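Local coordinates for uncharacterized HTH-type transcriptional regulator YurK (Bacillus subtilis, PDB 2IKK), which probably acts as a DNA-binding transcription factor of the GntR family, the chain here being its C-terminal UTRA domain, at residues 57-62 with 89-94. Residues are numbered along the deposited sequence; the frame is centred on the assembly and turned at random.
Sequences PVVELK and TFIADG
I91, just after the 3-10 turn that ends at F90, reaches from segment 89-94 to the strand 57-62 and meets V59 and L61 there with its two arms. The longer arm runs tip to tip into V59, where CD1 of I91 lies 3.8 Å from CG1 of V59. Its other branch meets L61 differently: the I91 and L61 side chains pass alongside one another, running in opposing directions, and CG2 of I91 comes to 3.7 Å from CD1 of L61. That same leucine methyl also lies 4.2 Å from I91 CD1, so L61 touches both ends of the forked side chain. With chi1 at -66°, CG1 lies anti to the carbonyl carbon and CG2 anti to the backbone N, which directs the two branches of I91 to V59 and L61. On the strand, V59 and L61 alternate with E60, whose CB points away from the loop. No hydrogen bond joins the two segments, and at this point they are held together by methyl packing alone, with CA of L61 and CA of I91 still 8.3 Å apart. Within the UTRA domain, this packing lays the loop between strand 71-80 and helix 97-105 against one face of the antiparallel sheet. V59 and L61 also pack on L81 and Y79, respectively, while I91 continues onto M97 of helix 97-105 and H37 of strand 33-41, which neighbours 57-66 and is outermost in the sheet within this chain.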
ATOM      1  N   PRO A  57      14.358 -11.733  25.251  1.00 21.58           N
ATOM      2  CA  PRO A  57      15.491 -11.530  24.321  1.00 21.26           C
ATOM      3  C   PRO A  57      15.074 -11.698  22.878  1.00 21.80           C
ATOM      4  O   PRO A  57      14.525 -12.734  22.470  1.00 20.20           O
ATOM      5  CB  PRO A  57      16.496 -12.619  24.725  1.00 22.41           C
ATOM      6  CG  PRO A  57      15.567 -13.779  25.273  1.00 21.17           C
ATOM      7  CD  PRO A  57      14.588 -12.892  26.136  1.00 23.43           C
ATOM      8  N   VAL A  58      15.402 -10.687  22.074  1.00 20.59           N
ATOM      9  CA  VAL A  58      15.149 -10.816  20.659  1.00 20.39           C
ATOM     10  C   VAL A  58      16.383 -10.470  19.868  1.00 21.39           C
ATOM     11  O   VAL A  58      17.219  -9.728  20.373  1.00 23.60           O
ATOM     12  CB  VAL A  58      13.927  -9.924  20.195  1.00 21.21           C
ATOM     13  CG1 VAL A  58      12.602 -10.380  20.826  1.00 20.78           C
ATOM     14  CG2 VAL A  58      14.231  -8.485  20.454  1.00 21.03           C
ATOM     15  N   VAL A  59      16.545 -11.045  18.694  1.00 18.54           N
ATOM     16  CA  VAL A  59      17.654 -10.638  17.851  1.00 22.99           C
ATOM     17  C   VAL A  59      17.117  -9.492  16.972  1.00 22.35           C
ATOM     18  O   VAL A  59      16.111  -9.683  16.293  1.00 22.99           O
ATOM     19  CB  VAL A  59      18.114 -11.810  16.945  1.00 23.13           C
ATOM     20  CG1 VAL A  59      19.125 -11.354  15.967  1.00 26.52           C
ATOM     21  CG2 VAL A  59      18.673 -12.910  17.832  1.00 24.64           C
ATOM     22  N   GLU A  60      17.765  -8.315  17.013  1.00 23.19           N
ATOM     23  CA  GLU A  60      17.366  -7.156  16.156  1.00 22.17           C
ATOM     24  C   GLU A  60      18.259  -7.108  14.944  1.00 24.36           C
ATOM     25  O   GLU A  60      19.436  -6.781  15.058  1.00 25.89           O
ATOM     26  CB  GLU A  60      17.419  -5.861  16.979  1.00 24.00           C
ATOM     27  CG  GLU A  60      16.944  -4.619  16.168  1.00 25.88           C
ATOM     28  CD  GLU A  60      16.779  -3.408  17.051  1.00 30.36           C
ATOM     29  OE1 GLU A  60      17.839  -2.868  17.366  1.00 32.77           O
ATOM     30  OE2 GLU A  60      15.647  -3.074  17.504  1.00 32.66           O
ATOM     31  N   LEU A  61      17.745  -7.549  13.804  1.00 22.52           N
ATOM     32  CA  LEU A  61      18.545  -7.667  12.644  1.00 22.90           C
ATOM     33  C   LEU A  61      18.224  -6.442  11.806  1.00 21.62           C
ATOM     34  O   LEU A  61      17.077  -6.226  11.419  1.00 22.06           O
ATOM     35  CB  LEU A  61      18.165  -8.936  11.886  1.00 22.22           C
ATOM     36  CG  LEU A  61      18.647  -9.023  10.434  1.00 24.22           C
ATOM     37  CD1 LEU A  61      20.141  -9.113  10.455  1.00 23.32           C
ATOM     38  CD2 LEU A  61      18.072 -10.159   9.605  1.00 25.21           C
ATOM     39  N   LYS A  62      19.258  -5.683  11.481  1.00 23.08           N
ATOM     40  CA  LYS A  62      19.133  -4.514  10.553  1.00 23.85           C
ATOM     41  C   LYS A  62      19.844  -4.777   9.209  1.00 24.46           C
ATOM     42  O   LYS A  62      21.013  -5.207   9.137  1.00 24.22           O
ATOM     43  CB  LYS A  62      19.660  -3.240  11.206  1.00 22.28           C
ATOM     44  CG  LYS A  62      18.910  -2.922  12.472  1.00 26.58           C
ATOM     45  CD  LYS A  62      19.378  -1.587  13.077  1.00 27.40           C
ATOM     46  CE  LYS A  62      18.438  -1.119  14.189  1.00 32.81           C
ATOM     47  NZ  LYS A  62      19.174  -0.047  14.947  1.00 38.78           N
ATOM     48  N   THR A  89      23.559 -16.587  15.342  1.00 29.07           N
ATOM     49  CA  THR A  89      24.829 -17.176  14.924  1.00 29.88           C
ATOM     50  C   THR A  89      24.816 -17.507  13.426  1.00 29.82           C
ATOM     51  O   THR A  89      25.887 -17.728  12.847  1.00 29.70           O
ATOM     52  CB  THR A  89      25.215 -18.413  15.807  1.00 29.92           C
ATOM     53  OG1 THR A  89      24.332 -19.496  15.478  1.00 31.49           O
ATOM     54  CG2 THR A  89      25.096 -18.094  17.302  1.00 30.73           C
ATOM     55  N   PHE A  90      23.624 -17.529  12.803  1.00 26.64           N
ATOM     56  CA  PHE A  90      23.495 -17.779  11.368  1.00 25.66           C
ATOM     57  C   PHE A  90      23.521 -16.525  10.501  1.00 23.56           C
ATOM     58  O   PHE A  90      23.517 -16.644   9.274  1.00 24.30           O
ATOM     59  CB  PHE A  90      22.220 -18.613  11.067  1.00 23.50           C
ATOM     60  CG  PHE A  90      22.183 -19.918  11.820  1.00 27.91           C
ATOM     61  CD1 PHE A  90      23.075 -20.979  11.480  1.00 29.94           C
ATOM     62  CD2 PHE A  90      21.336 -20.078  12.904  1.00 29.96           C
ATOM     63  CE1 PHE A  90      23.082 -22.178  12.219  1.00 28.44           C
ATOM     64  CE2 PHE A  90      21.317 -21.281  13.657  1.00 32.04           C
ATOM     65  CZ  PHE A  90      22.242 -22.327  13.319  1.00 28.09           C
ATOM     66  N   ILE A  91      23.538 -15.347  11.139  1.00 25.16           N
ATOM     67  CA  ILE A  91      23.344 -14.085  10.412  1.00 24.36           C
ATOM     68  C   ILE A  91      24.667 -13.674   9.724  1.00 26.22           C
ATOM     69  O   ILE A  91      25.701 -13.532  10.388  1.00 26.10           O
ATOM     70  CB  ILE A  91      22.833 -12.979  11.344  1.00 24.77           C
ATOM     71  CG1 ILE A  91      21.443 -13.357  11.801  1.00 20.04           C
ATOM     72  CG2 ILE A  91      22.940 -11.583  10.596  1.00 23.14           C
ATOM     73  CD1 ILE A  91      20.920 -12.419  12.848  1.00 22.62           C
ATOM     74  N   ALA A  92      24.592 -13.452   8.418  1.00 27.50           N
ATOM     75  CA  ALA A  92      25.750 -12.958   7.641  1.00 28.56           C
ATOM     76  C   ALA A  92      25.250 -12.334   6.370  1.00 28.35           C
ATOM     77  O   ALA A  92      24.165 -12.627   5.920  1.00 29.94           O
ATOM     78  CB  ALA A  92      26.673 -14.140   7.309  1.00 27.41           C
ATOM     79  N   ASP A  93      26.046 -11.490   5.724  1.00 31.31           N
ATOM     80  CA  ASP A  93      25.641 -11.035   4.374  1.00 32.39           C
ATOM     81  C   ASP A  93      25.286 -12.179   3.444  1.00 32.58           C
ATOM     82  O   ASP A  93      26.021 -13.184   3.391  1.00 33.90           O
ATOM     83  CB  ASP A  93      26.751 -10.159   3.721  1.00 34.08           C
ATOM     84  CG  ASP A  93      26.884  -8.805   4.388  1.00 39.64           C
ATOM     85  OD1 ASP A  93      25.961  -8.369   5.108  1.00 43.69           O
ATOM     86  OD2 ASP A  93      27.937  -8.155   4.226  1.00 48.03           O
ATOM     87  N   GLY A  94      24.180 -12.031   2.708  1.00 31.70           N
ATOM     88  CA  GLY A  94      23.784 -13.025   1.681  1.00 31.90           C
ATOM     89  C   GLY A  94      22.908 -14.155   2.232  1.00 31.55           C
ATOM     90  O   GLY A  94      22.359 -14.969   1.464  1.00 32.62           O
TER